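Local coordinates for takeout-like protein 1 (Epiphyas postvittana, PDB 3E8T) that probably carries hydrophobic ligands enclosed in a long internal tunnel, and holds ubiquinone-8 in the crystal, at residues A[119-130]-A[143-154]. Numbering follows the deposited sequence. Where two conformers were deposited one is given.
Sequences KNIHIHLVVSYE and FKKYTVTFDVKD. With UQ8 (Ubiquinone-8), chain B.
The long antiparallel hairpin of strands 113-133 and 139-153 forms part of the wall of the ubiquinone tunnel, its backbones laced by paired bonds such as His124 N to Thr149 O (3.0 Å) and the return from Thr149 N to His124 O. Aliphatic and aromatic residues suit the inward face, where helix 182-211 packs on Phe143, Val148 and Phe150. Val127 CG1 sits over the centre of the Phe143 ring, 3.5 Å from the centroid, a CH-pi contact placed by CG1 standing anti to the backbone N (chi1 171°). Ile123 CD1 packs on Phe150 CB at 3.6 Å. The ubiquinone methyl C30 lies 3.5 Å from Phe150 CG, over one ring face toward its rim, and Ile121 CD1 touches the same methyl.

The other face is mostly polar. A lysine suits position 153 because its chain is long enough to lay CD over one face of the His122 ring and still bring NZ to Asp151 OD2 (2.8 Å); Asp151 has a second cation in Lys183. A water joins His124 O to Thr147 OG1. Where the chain turns its corner, Asn120 ND2 donates an almost straight bond (175°) to Asp154 OD1, 3.0 Å away, from above the carboxylate plane. An alanine in place of Asp154 would probably leave Asn120 ND2 without this acceptor, its amide still held at OD1 by a weak bond from His122 NE2, and remove the negative charge lying near Lys119, beyond salt-bridge range. Such a two-faced hairpin is expected of the curved antiparallel sheet wrapped round a long helix in takeout and juvenile hormone binding proteins.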
# COMPACT_ATOMS: atom_id res chain seq x y z
N LYS A 119 -12.82 -0.64 2.08
CA LYS A 119 -13.26 0.10 3.25
C LYS A 119 -12.63 -0.50 4.48
O LYS A 119 -12.77 -1.68 4.76
CB LYS A 119 -14.77 0.06 3.35
CG LYS A 119 -15.31 0.94 4.46
CD LYS A 119 -16.81 0.98 4.55
CE LYS A 119 -17.23 2.03 5.64
NZ LYS A 119 -18.67 2.04 6.07
N ASN A 120 -11.93 0.35 5.22
CA ASN A 120 -11.32 0.01 6.48
C ASN A 120 -10.32 -1.12 6.29
O ASN A 120 -10.36 -2.15 6.98
CB ASN A 120 -12.38 -0.32 7.53
CG ASN A 120 -11.86 -0.24 8.94
OD1 ASN A 120 -10.86 0.40 9.21
ND2 ASN A 120 -12.56 -0.92 9.83
N ILE A 121 -9.35 -0.87 5.42
CA ILE A 121 -8.24 -1.78 5.30
C ILE A 121 -7.20 -1.45 6.36
O ILE A 121 -6.76 -0.30 6.43
CB ILE A 121 -7.70 -1.91 3.84
CG1 ILE A 121 -6.61 -2.98 3.79
CG2 ILE A 121 -7.23 -0.58 3.32
CD1 ILE A 121 -6.17 -3.33 2.35
N HIS A 122 -6.80 -2.44 7.14
CA HIS A 122 -5.76 -2.33 8.13
C HIS A 122 -4.50 -2.96 7.63
O HIS A 122 -4.52 -4.01 7.00
CB HIS A 122 -6.21 -2.99 9.42
CG HIS A 122 -7.25 -2.19 10.16
ND1 HIS A 122 -7.02 -1.62 11.39
CD2 HIS A 122 -8.47 -1.75 9.77
CE1 HIS A 122 -8.08 -0.91 11.75
NE2 HIS A 122 -8.98 -1.00 10.81
N ILE A 123 -3.39 -2.23 7.83
CA ILE A 123 -2.10 -2.61 7.36
C ILE A 123 -1.13 -2.68 8.55
O ILE A 123 -1.12 -1.82 9.40
CB ILE A 123 -1.52 -1.61 6.34
CG1 ILE A 123 -2.48 -1.42 5.18
CG2 ILE A 123 -0.16 -2.02 5.85
CD1 ILE A 123 -2.68 -2.58 4.34
N HIS A 124 -0.35 -3.74 8.61
CA HIS A 124 0.73 -3.94 9.59
C HIS A 124 2.05 -4.01 8.84
O HIS A 124 2.31 -4.95 8.09
CB HIS A 124 0.49 -5.21 10.43
CG HIS A 124 1.53 -5.47 11.48
ND1 HIS A 124 1.58 -4.77 12.66
CD2 HIS A 124 2.55 -6.37 11.53
CE1 HIS A 124 2.59 -5.22 13.39
NE2 HIS A 124 3.19 -6.20 12.74
N LEU A 125 2.88 -2.99 9.03
CA LEU A 125 4.17 -2.86 8.37
C LEU A 125 5.28 -3.03 9.41
O LEU A 125 5.25 -2.39 10.45
CB LEU A 125 4.27 -1.46 7.74
CG LEU A 125 5.61 -0.99 7.23
CD1 LEU A 125 5.99 -1.78 5.97
CD2 LEU A 125 5.57 0.51 6.96
N VAL A 126 6.27 -3.86 9.12
CA VAL A 126 7.46 -3.99 9.93
C VAL A 126 8.65 -3.68 9.04
O VAL A 126 8.74 -4.22 7.93
CB VAL A 126 7.59 -5.40 10.53
CG1 VAL A 126 8.82 -5.43 11.47
CG2 VAL A 126 6.29 -5.80 11.23
N VAL A 127 9.53 -2.80 9.52
CA VAL A 127 10.72 -2.42 8.76
C VAL A 127 11.93 -2.64 9.63
O VAL A 127 11.93 -2.27 10.81
CB VAL A 127 10.66 -0.95 8.39
CG1 VAL A 127 11.98 -0.44 7.78
CG2 VAL A 127 9.44 -0.65 7.49
N SER A 128 12.98 -3.25 9.07
CA SER A 128 14.27 -3.31 9.72
C SER A 128 15.17 -2.20 9.21
O SER A 128 15.09 -1.82 8.04
CB SER A 128 14.89 -4.65 9.49
OG SER A 128 14.97 -4.90 8.13
N TYR A 129 16.00 -1.66 10.10
CA TYR A 129 16.85 -0.53 9.72
C TYR A 129 18.19 -0.67 10.41
O TYR A 129 18.37 -1.44 11.36
CB TYR A 129 16.20 0.82 10.12
CG TYR A 129 16.20 1.06 11.57
CD1 TYR A 129 17.30 1.68 12.16
CD2 TYR A 129 15.16 0.64 12.40
CE1 TYR A 129 17.34 1.90 13.51
CE2 TYR A 129 15.21 0.86 13.78
CZ TYR A 129 16.33 1.48 14.33
OH TYR A 129 16.39 1.68 15.67
N GLU A 130 19.12 0.15 9.95
CA GLU A 130 20.39 0.33 10.61
C GLU A 130 20.64 1.83 10.69
O GLU A 130 20.33 2.55 9.74
CB GLU A 130 21.48 -0.32 9.78
CG GLU A 130 21.50 -1.85 9.86
CD GLU A 130 21.99 -2.36 11.20
OE1 GLU A 130 23.09 -1.95 11.61
OE2 GLU A 130 21.26 -3.16 11.83
N PHE A 143 16.75 2.20 6.01
CA PHE A 143 15.83 1.08 5.91
C PHE A 143 16.43 -0.07 5.11
O PHE A 143 17.06 0.16 4.08
CB PHE A 143 14.55 1.51 5.21
CG PHE A 143 13.57 2.24 6.07
CD1 PHE A 143 13.85 2.62 7.35
CD2 PHE A 143 12.27 2.46 5.56
CE1 PHE A 143 12.87 3.26 8.14
CE2 PHE A 143 11.31 3.08 6.32
CZ PHE A 143 11.61 3.49 7.60
N LYS A 144 16.19 -1.30 5.55
CA LYS A 144 16.79 -2.48 4.95
C LYS A 144 15.73 -3.38 4.32
O LYS A 144 15.77 -3.64 3.09
CB LYS A 144 17.60 -3.24 5.99
CG LYS A 144 18.77 -2.45 6.55
CD LYS A 144 19.79 -2.02 5.50
CE LYS A 144 20.95 -1.27 6.14
NZ LYS A 144 22.03 -0.94 5.11
N LYS A 145 14.83 -3.91 5.11
CA LYS A 145 13.82 -4.85 4.61
C LYS A 145 12.49 -4.48 5.24
O LYS A 145 12.45 -3.74 6.24
CB LYS A 145 14.18 -6.31 5.00
CG LYS A 145 15.43 -6.78 4.38
CD LYS A 145 15.82 -8.23 4.64
CE LYS A 145 14.80 -9.25 4.18
NZ LYS A 145 15.34 -10.64 4.45
N TYR A 146 11.42 -4.98 4.67
CA TYR A 146 10.12 -4.82 5.25
C TYR A 146 9.27 -6.03 5.02
O TYR A 146 9.50 -6.86 4.10
CB TYR A 146 9.42 -3.56 4.68
CG TYR A 146 9.03 -3.73 3.24
CD1 TYR A 146 7.77 -4.16 2.87
CD2 TYR A 146 9.98 -3.49 2.23
CE1 TYR A 146 7.44 -4.35 1.54
CE2 TYR A 146 9.64 -3.67 0.90
CZ TYR A 146 8.38 -4.09 0.57
OH TYR A 146 8.09 -4.25 -0.77
N THR A 147 8.22 -6.12 5.84
CA THR A 147 7.09 -7.02 5.61
C THR A 147 5.80 -6.26 5.79
O THR A 147 5.75 -5.32 6.58
CB THR A 147 7.06 -8.19 6.58
OG1 THR A 147 6.90 -7.73 7.90
CG2 THR A 147 8.34 -9.02 6.51
N VAL A 148 4.78 -6.62 5.03
CA VAL A 148 3.48 -6.02 5.17
C VAL A 148 2.44 -7.11 5.17
O VAL A 148 2.51 -8.06 4.37
CB VAL A 148 3.21 -5.02 4.06
CG1 VAL A 148 1.97 -4.22 4.36
CG2 VAL A 148 4.37 -4.10 3.83
N THR A 149 1.46 -6.95 6.03
CA THR A 149 0.25 -7.74 6.03
C THR A 149 -0.96 -6.80 6.03
O THR A 149 -0.85 -5.65 6.38
CB THR A 149 0.16 -8.69 7.21
OG1 THR A 149 0.14 -7.92 8.40
CG2 THR A 149 1.34 -9.68 7.23
N PHE A 150 -2.10 -7.33 5.64
CA PHE A 150 -3.29 -6.54 5.51
C PHE A 150 -4.53 -7.33 5.97
O PHE A 150 -4.55 -8.58 5.98
CB PHE A 150 -3.47 -6.03 4.06
CG PHE A 150 -3.85 -7.09 3.09
CD1 PHE A 150 -5.16 -7.40 2.85
CD2 PHE A 150 -2.87 -7.86 2.50
CE1 PHE A 150 -5.51 -8.42 1.99
CE2 PHE A 150 -3.22 -8.91 1.62
CZ PHE A 150 -4.54 -9.18 1.41
N ASP A 151 -5.56 -6.57 6.28
CA ASP A 151 -6.86 -7.15 6.62
C ASP A 151 -7.93 -6.13 6.21
O ASP A 151 -8.00 -5.04 6.79
CB ASP A 151 -6.89 -7.35 8.14
CG ASP A 151 -8.17 -7.88 8.68
OD1 ASP A 151 -9.10 -8.14 7.93
OD2 ASP A 151 -8.25 -8.03 9.94
N VAL A 152 -8.72 -6.45 5.19
CA VAL A 152 -9.85 -5.59 4.82
C VAL A 152 -10.98 -5.88 5.78
O VAL A 152 -11.52 -6.99 5.79
CB VAL A 152 -10.29 -5.83 3.36
CG1 VAL A 152 -11.41 -4.86 3.04
CG2 VAL A 152 -9.11 -5.69 2.38
N LYS A 153 -11.25 -4.93 6.68
CA LYS A 153 -12.17 -5.25 7.78
C LYS A 153 -13.63 -5.01 7.48
O LYS A 153 -14.47 -5.73 8.02
CB LYS A 153 -11.79 -4.47 9.04
CG LYS A 153 -10.52 -4.92 9.65
CD LYS A 153 -10.36 -4.46 11.11
CE LYS A 153 -9.14 -5.04 11.68
NZ LYS A 153 -9.29 -6.48 12.01
N ASP A 154 -13.97 -3.98 6.70
CA ASP A 154 -15.37 -3.63 6.52
C ASP A 154 -15.95 -4.21 5.27
O ASP A 154 -16.95 -4.90 5.37
CB ASP A 154 -15.62 -2.14 6.60
CG ASP A 154 -15.49 -1.59 7.99
OD1 ASP A 154 -15.04 -2.32 8.89
OD2 ASP A 154 -15.85 -0.41 8.13
C45 UQ8 B . -10.46 -9.11 -11.66
C44 UQ8 B . -10.74 -10.08 -10.51
C46 UQ8 B . -11.96 -10.90 -10.85
C43 UQ8 B . -10.92 -9.39 -9.17
C42 UQ8 B . -9.83 -8.33 -8.94
C41 UQ8 B . -8.50 -9.01 -8.70
C39 UQ8 B . -7.77 -8.36 -7.54
C40 UQ8 B . -6.36 -7.78 -7.71
C38 UQ8 B . -8.35 -8.34 -6.30
C37 UQ8 B . -7.78 -7.76 -5.18
C36 UQ8 B . -8.90 -7.71 -4.14
C34 UQ8 B . -8.52 -6.94 -2.89
C35 UQ8 B . -9.56 -6.69 -2.01
C33 UQ8 B . -7.23 -6.46 -2.70
C32 UQ8 B . -6.71 -5.77 -1.61
C31 UQ8 B . -5.51 -4.92 -2.11
C29 UQ8 B . -4.74 -4.24 -0.98
C30 UQ8 B . -4.39 -5.04 0.32
C28 UQ8 B . -4.36 -2.91 -1.11
C27 UQ8 B . -3.67 -2.18 -0.15
C26 UQ8 B . -2.78 -1.10 -0.80
C24 UQ8 B . -2.21 -0.16 0.27
C25 UQ8 B . -3.14 0.81 1.03
C23 UQ8 B . -0.86 -0.19 0.55
C22 UQ8 B . -0.18 0.60 1.47
C21 UQ8 B . 1.28 0.15 1.60
C19 UQ8 B . 2.03 0.70 2.82
C20 UQ8 B . 3.41 0.07 2.98
C18 UQ8 B . 2.06 2.23 2.87
C17 UQ8 B . 2.90 2.73 4.05
C16 UQ8 B . 2.59 4.19 4.44
C14 UQ8 B . 3.70 4.71 5.34
C15 UQ8 B . 4.32 3.77 6.39
C13 UQ8 B . 4.20 6.01 5.20
C12 UQ8 B . 5.23 6.51 5.98
C11 UQ8 B . 5.18 8.04 6.16
C9 UQ8 B . 5.90 8.48 7.46
C10 UQ8 B . 6.84 7.39 8.00
C8 UQ8 B . 6.64 9.78 7.19
C7 UQ8 B . 8.17 9.61 7.18
C6 UQ8 B . 8.79 9.63 8.60
C1 UQ8 B . 9.77 8.69 8.93
C1M UQ8 B . 10.14 7.75 7.97
C2 UQ8 B . 10.36 8.66 10.20
O2 UQ8 B . 11.23 7.83 10.49
C3 UQ8 B . 9.99 9.59 11.16
O3 UQ8 B . 10.58 9.57 12.39
C3M UQ8 B . 11.80 10.30 12.37
C4 UQ8 B . 9.02 10.54 10.86
O4 UQ8 B . 8.67 11.45 11.82
C4M UQ8 B . 8.30 10.79 13.03
C5 UQ8 B . 8.42 10.56 9.59
O5 UQ8 B . 7.57 11.42 9.35
O HOH W 1 4.15 -7.27 8.49